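Biofilm-surface layer protein A (Bacillus subtilis, PDB 4BHU) self-polymerizes into a mechanically robust surface layer that makes Bacillus subtilis biofilms hydrophobic and is needed for complex colony architecture. Local coordinates at residues Ser36-Phe42 and Arg105-Ser110; Thr43-Phe48 and Tyr102-Ala106. The protein carries 1 engineered substitution. All coordinates share one frame; numbering follows the deposited sequence.

Contact 1 of 2, residues Ser36-Phe42 and Arg105-Ser110; sequences SLGVMEF and RAENKS
Arg105 O receives a CA-H...O contact from Phe42 CA, 3.4 Å away, within the antiparallel pairing of strands 39-42 and 105-109. The next residue, Ala106, turns its methyl to the face of the sheet that carries Met40 and Phe42. Ala106 CB lies 3.7 Å from the CE methyl of selenomethionine Met40 and makes an off-centre CH-pi contact with the Phe42 ring, 4.2 Å from its centroid. Met40 sets out with CG anti to its backbone N (chi1 177°), then bends at chi2 and chi3, which carries CE over one face of the Phe42 ring near its rim. Tyr29 of strand 22-30 touches all three side chains. Glu107 and Glu41 form a hydrogen-bonded pair, Glu41 N donating to Glu107 O at 2.9 Å and the return bond being equally short. Their carboxylates share the other face, with Glu41 OE2 and Glu107 OE2 5.0 Å apart. Asn108 sits opposite Met40. Lys109 exchanges two backbone bonds with Val39. Its chain bends at chi3 (111°) across the Glu41 side chain, packing Lys109 CD 3.3 Å from Glu41 OE1; the salt bridge from Lys109 NZ to that oxygen is long, 3.8 Å. At Gly38 a CB would run into Lys109 O and the preceding carbonyl, so the close approach of Gly38 CA to Lys109 O depends on having no side chain. Finally, Ser110 OG donates to Leu37 O at 2.9 Å. Leu37 itself packs on neighbouring chains, consistent with a place in the hydrophobic cap of this family. Met40, Ala106 and Phe42 thus turn toward strand 22-30, whereas Glu41, Glu107 and Lys109 gather on the other face beside Val39. There Arg74, which forms the stronger bridge to Glu41, together with Lys109 probably offsets the repulsion between the two glutamates.

Contact 2 of 2, residues Thr43-Phe48 and Tyr102-Ala106; sequences TLPSGF and YTFRA
Thr43 O is gripped twice, by Arg105 N at 3.1 Å and by a bound water that also donates to Thr103 O. The same water accepts a weak bond from Arg105 NH1, lying at the edge of the guanidinium in its plane. The arginine chain is extended from CG to NE, and one face of its guanidinium lies against Thr103 CG2; NE has weak partners in Tyr118 and Glu120. In the return backbone bond, Thr43 N donates to Arg105 O at 2.8 Å and nearly straight. After this pair the chain leaves strand 102-106 and enters a type II turn, Pro45 to Phe48, closed by Phe48 N bonding to Pro45 O, with Gly47 taking the positive phi (111°). Pro45 wedges against the strand: its CD lies over one face of the Phe104 ring, 3.7 Å from the centroid, while its CG meets Tyr102 CB at 3.9 Å. Leu44 CD2 reaches the edge of the Phe104 ring in plane, 3.6 Å from Phe104 CD2. Beyond the turn, Phe48 points back to the strand. It offers an edge to the face of Tyr102, the planes at 83° and Phe48 CE2 3.8 Å from Tyr102 CG, and receives on one of its own faces the edge of Phe104. Tyr102 OH hydrogen-bonds to Ala98 O. Ile25 and Leu27 of strand 22-30 and Ile123 of strand 119-125 pack around Phe48 and Phe104. Of this aromatic cluster, Phe48 and Phe104 belong to the core of the immunoglobulin-like beta sandwich of this E-set family, with Tyr102 at its margin against Pro97 and Val125.

How the contacts relate
Contacts 1 and 2 follow one another along the same strand pair. Strand 100-109 serves both, and the first segment of contact 2 begins where that of contact 1 ends, at Phe42 and Thr43; Arg105 and Ala106 belong to both. Their centres are about 15 Å apart, that of contact 2 about 8 Å and that of contact 1 about 12 Å from the centre of the chain. In contact 1 the strands stay paired as far as the loop end that meets other chains, whereas in contact 2 they separate and side chains take over from backbone bonds. Strand 22-30 of the facing sheet backs both, Tyr29 and Leu27 at contact 1, Leu27 again and Ile25 at contact 2, with Tyr29 on the shared Ala106.

Contact 1 of 2, residues Ser36-Phe42 and Arg105-Ser110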
loop_
_atom_site.group_PDB
_atom_site.type_symbol
_atom_site.label_atom_id
_atom_site.label_comp_id
_atom_site.label_asym_id
_atom_site.label_seq_id
_atom_site.Cartn_x
_atom_site.Cartn_y
_atom_site.Cartn_z
ATOM N N SER I 36 23.761 -13.054 -3.608
ATOM C CA SER I 36 23.437 -11.662 -3.892
ATOM C C SER I 36 22.823 -11.530 -5.303
ATOM O O SER I 36 22.846 -12.482 -6.080
ATOM C CB SER I 36 24.701 -10.808 -3.795
ATOM O OG SER I 36 25.066 -10.641 -2.445
ATOM N N LEU I 37 22.255 -10.369 -5.610
ATOM C CA LEU I 37 21.708 -10.106 -6.930
ATOM C C LEU I 37 22.805 -10.302 -7.949
ATOM O O LEU I 37 23.947 -9.955 -7.699
ATOM C CB LEU I 37 21.203 -8.675 -7.060
ATOM C CG LEU I 37 19.977 -8.290 -6.232
ATOM C CD1 LEU I 37 19.602 -6.841 -6.557
ATOM C CD2 LEU I 37 18.841 -9.213 -6.517
ATOM N N GLY I 38 22.453 -10.848 -9.100
ATOM C CA GLY I 38 23.440 -11.057 -10.139
ATOM C C GLY I 38 23.100 -12.208 -11.061
ATOM O O GLY I 38 21.931 -12.437 -11.373
ATOM N N VAL I 39 24.140 -12.926 -11.487
ATOM C CA VAL I 39 24.002 -14.007 -12.454
ATOM C C VAL I 39 24.819 -15.201 -12.007
ATOM O O VAL I 39 26.018 -15.093 -11.771
ATOM C CB VAL I 39 24.488 -13.547 -13.857
ATOM C CG1 VAL I 39 24.199 -14.607 -14.910
ATOM C CG2 VAL I 39 23.802 -12.248 -14.243
HETATM N N MSE I 40 24.159 -16.339 -11.867
HETATM C CA MSE I 40 24.817 -17.578 -11.477
HETATM C C MSE I 40 25.466 -18.131 -12.749
HETATM O O MSE I 40 24.783 -18.276 -13.759
HETATM C CB MSE I 40 23.778 -18.560 -10.956
HETATM C CG MSE I 40 24.314 -19.932 -10.572
HETATM SE SE MSE I 40 25.363 -19.877 -8.913
HETATM C CE MSE I 40 27.028 -20.722 -9.578
ATOM N N GLU I 41 26.769 -18.411 -12.704
ATOM C CA GLU I 41 27.500 -18.858 -13.896
ATOM C C GLU I 41 28.442 -20.042 -13.614
ATOM O O GLU I 41 29.272 -19.996 -12.691
ATOM C CB GLU I 41 28.280 -17.693 -14.509
ATOM C CG GLU I 41 28.980 -18.051 -15.802
ATOM C CD GLU I 41 29.495 -16.841 -16.534
ATOM O OE1 GLU I 41 28.764 -15.832 -16.595
ATOM O OE2 GLU I 41 30.620 -16.898 -17.061
ATOM N N PHE I 42 28.281 -21.098 -14.410
ATOM C CA PHE I 42 29.109 -22.293 -14.329
ATOM C C PHE I 42 29.984 -22.304 -15.572
ATOM O O PHE I 42 29.501 -22.015 -16.661
ATOM C CB PHE I 42 28.247 -23.556 -14.353
ATOM C CG PHE I 42 27.542 -23.853 -13.068
ATOM C CD1 PHE I 42 26.310 -23.277 -12.786
ATOM C CD2 PHE I 42 28.095 -24.736 -12.151
ATOM C CE1 PHE I 42 25.647 -23.572 -11.605
ATOM C CE2 PHE I 42 27.442 -25.038 -10.967
ATOM C CZ PHE I 42 26.216 -24.449 -10.688
ATOM N N ARG I 105 34.360 -24.459 -12.639
ATOM C CA ARG I 105 34.307 -23.181 -11.941
ATOM C C ARG I 105 32.854 -22.727 -11.867
ATOM O O ARG I 105 32.021 -23.067 -12.711
ATOM C CB ARG I 105 35.164 -22.131 -12.658
ATOM C CG ARG I 105 36.641 -22.498 -12.695
ATOM C CD ARG I 105 37.464 -21.653 -13.665
ATOM N NE ARG I 105 38.881 -22.025 -13.613
ATOM C CZ ARG I 105 39.412 -23.065 -14.256
ATOM N NH1 ARG I 105 38.659 -23.852 -15.013
ATOM N NH2 ARG I 105 40.706 -23.327 -14.141
ATOM N N ALA I 106 32.542 -21.972 -10.830
ATOM C CA ALA I 106 31.197 -21.449 -10.679
ATOM C C ALA I 106 31.301 -20.224 -9.801
ATOM O O ALA I 106 32.068 -20.202 -8.838
ATOM C CB ALA I 106 30.266 -22.495 -10.054
ATOM N N GLU I 107 30.568 -19.187 -10.172
ATOM C CA GLU I 107 30.552 -17.971 -9.389
ATOM C C GLU I 107 29.238 -17.238 -9.570
ATOM O O GLU I 107 28.530 -17.407 -10.577
ATOM C CB GLU I 107 31.695 -17.057 -9.814
ATOM C CG GLU I 107 31.665 -16.678 -11.285
ATOM C CD GLU I 107 32.851 -15.810 -11.680
ATOM O OE1 GLU I 107 33.723 -15.590 -10.816
ATOM O OE2 GLU I 107 32.913 -15.349 -12.843
ATOM N N ASN I 108 28.926 -16.408 -8.586
ATOM C CA ASN I 108 27.805 -15.506 -8.697
ATOM C C ASN I 108 28.315 -14.158 -9.161
ATOM O O ASN I 108 28.875 -13.403 -8.367
ATOM C CB ASN I 108 27.079 -15.388 -7.353
ATOM C CG ASN I 108 25.903 -14.418 -7.407
ATOM O OD1 ASN I 108 25.567 -13.868 -8.470
ATOM N ND2 ASN I 108 25.289 -14.190 -6.264
ATOM N N LYS I 109 28.154 -13.865 -10.449
ATOM C CA LYS I 109 28.587 -12.577 -10.986
ATOM C C LYS I 109 27.680 -11.475 -10.453
ATOM O O LYS I 109 26.476 -11.485 -10.712
ATOM C CB LYS I 109 28.535 -12.568 -12.518
ATOM C CG LYS I 109 29.665 -13.308 -13.228
ATOM C CD LYS I 109 29.514 -13.230 -14.760
ATOM C CE LYS I 109 30.592 -12.357 -15.420
ATOM N NZ LYS I 109 30.642 -12.525 -16.921
ATOM N N SER I 110 28.260 -10.534 -9.714
ATOM C CA SER I 110 27.521 -9.395 -9.171
ATOM C C SER I 110 28.262 -8.082 -9.427
ATOM O O SER I 110 29.462 -8.077 -9.729
ATOM C CB SER I 110 27.331 -9.534 -7.658
ATOM O OG SER I 110 26.677 -10.744 -7.311
#

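Contact 2 of 2, residues Thr43-Phe48 and Tyr102-Ala106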
loop_
_atom_site.group_PDB
_atom_site.type_symbol
_atom_site.label_atom_id
_atom_site.label_comp_id
_atom_site.label_asym_id
_atom_site.label_seq_id
_atom_site.Cartn_x
_atom_site.Cartn_y
_atom_site.Cartn_z
ATOM N N THR I 43 31.264 -22.626 -15.400
ATOM C CA THR I 43 32.212 -22.746 -16.516
ATOM C C THR I 43 32.735 -24.187 -16.562
ATOM O O THR I 43 33.265 -24.713 -15.580
ATOM C CB THR I 43 33.391 -21.772 -16.367
ATOM O OG1 THR I 43 32.888 -20.434 -16.305
ATOM C CG2 THR I 43 34.370 -21.889 -17.575
ATOM N N LEU I 44 32.537 -24.833 -17.698
ATOM C CA LEU I 44 32.943 -26.224 -17.857
ATOM C C LEU I 44 34.276 -26.259 -18.604
ATOM O O LEU I 44 34.529 -25.409 -19.460
ATOM C CB LEU I 44 31.879 -27.002 -18.633
ATOM C CG LEU I 44 30.431 -26.889 -18.143
ATOM C CD1 LEU I 44 29.514 -27.778 -18.974
ATOM C CD2 LEU I 44 30.312 -27.235 -16.682
ATOM N N PRO I 45 35.133 -27.237 -18.284
ATOM C CA PRO I 45 36.415 -27.305 -18.998
ATOM C C PRO I 45 36.261 -28.022 -20.338
ATOM O O PRO I 45 35.260 -28.729 -20.550
ATOM C CB PRO I 45 37.307 -28.073 -18.018
ATOM C CG PRO I 45 36.354 -28.972 -17.279
ATOM C CD PRO I 45 35.021 -28.270 -17.239
ATOM N N SER I 46 37.215 -27.831 -21.252
ATOM C CA SER I 46 37.119 -28.476 -22.563
ATOM C C SER I 46 37.040 -29.971 -22.310
ATOM O O SER I 46 37.763 -30.496 -21.470
ATOM C CB SER I 46 38.319 -28.127 -23.458
ATOM O OG SER I 46 37.975 -28.277 -24.831
ATOM N N GLY I 47 36.136 -30.636 -23.015
ATOM C CA GLY I 47 35.819 -32.026 -22.748
ATOM C C GLY I 47 34.420 -32.194 -22.182
ATOM O O GLY I 47 33.836 -33.270 -22.279
ATOM N N PHE I 48 33.870 -31.129 -21.592
ATOM C CA PHE I 48 32.489 -31.149 -21.106
ATOM C C PHE I 48 31.645 -30.033 -21.703
ATOM O O PHE I 48 32.137 -28.923 -21.943
ATOM C CB PHE I 48 32.466 -31.064 -19.577
ATOM C CG PHE I 48 33.085 -32.248 -18.916
ATOM C CD1 PHE I 48 32.326 -33.357 -18.612
ATOM C CD2 PHE I 48 34.436 -32.266 -18.621
ATOM C CE1 PHE I 48 32.902 -34.456 -18.016
ATOM C CE2 PHE I 48 35.013 -33.363 -18.025
ATOM C CZ PHE I 48 34.241 -34.457 -17.723
ATOM N N TYR I 102 40.043 -32.596 -14.510
ATOM C CA TYR I 102 39.244 -31.542 -15.132
ATOM C C TYR I 102 38.625 -30.646 -14.062
ATOM O O TYR I 102 37.967 -31.140 -13.131
ATOM C CB TYR I 102 38.137 -32.167 -15.973
ATOM C CG TYR I 102 38.656 -32.873 -17.201
ATOM C CD1 TYR I 102 39.182 -34.157 -17.118
ATOM C CD2 TYR I 102 38.629 -32.247 -18.451
ATOM C CE1 TYR I 102 39.654 -34.809 -18.245
ATOM C CE2 TYR I 102 39.086 -32.887 -19.579
ATOM C CZ TYR I 102 39.608 -34.164 -19.475
ATOM O OH TYR I 102 40.069 -34.797 -20.611
ATOM N N THR I 103 38.841 -29.342 -14.211
ATOM C CA THR I 103 38.409 -28.361 -13.227
ATOM C C THR I 103 37.198 -27.553 -13.696
ATOM O O THR I 103 37.181 -26.998 -14.803
ATOM C CB THR I 103 39.544 -27.376 -12.880
ATOM O OG1 THR I 103 40.705 -28.100 -12.448
ATOM C CG2 THR I 103 39.096 -26.408 -11.774
ATOM N N PHE I 104 36.197 -27.501 -12.825
ATOM C CA PHE I 104 34.973 -26.754 -13.051
ATOM C C PHE I 104 34.976 -25.529 -12.148
ATOM O O PHE I 104 35.513 -25.564 -11.037
ATOM C CB PHE I 104 33.755 -27.611 -12.712
ATOM C CG PHE I 104 33.618 -28.831 -13.568
ATOM C CD1 PHE I 104 34.364 -29.963 -13.303
ATOM C CD2 PHE I 104 32.755 -28.843 -14.652
ATOM C CE1 PHE I 104 34.239 -31.088 -14.092
ATOM C CE2 PHE I 104 32.625 -29.969 -15.449
ATOM C CZ PHE I 104 33.372 -31.092 -15.167
ATOM N N ARG I 105 34.360 -24.459 -12.639
ATOM C CA ARG I 105 34.307 -23.181 -11.941
ATOM C C ARG I 105 32.854 -22.727 -11.867
ATOM O O ARG I 105 32.021 -23.067 -12.711
ATOM C CB ARG I 105 35.164 -22.131 -12.658
ATOM C CG ARG I 105 36.641 -22.498 -12.695
ATOM C CD ARG I 105 37.464 -21.653 -13.665
ATOM N NE ARG I 105 38.881 -22.025 -13.613
ATOM C CZ ARG I 105 39.412 -23.065 -14.256
ATOM N NH1 ARG I 105 38.659 -23.852 -15.013
ATOM N NH2 ARG I 105 40.706 -23.327 -14.141
ATOM N N ALA I 106 32.542 -21.972 -10.830
ATOM C CA ALA I 106 31.197 -21.449 -10.679
ATOM C C ALA I 106 31.301 -20.224 -9.801
ATOM O O ALA I 106 32.068 -20.202 -8.838
ATOM C CB ALA I 106 30.266 -22.495 -10.054
HETATM O O HOH W 1 36.312 -24.755 -16.004
#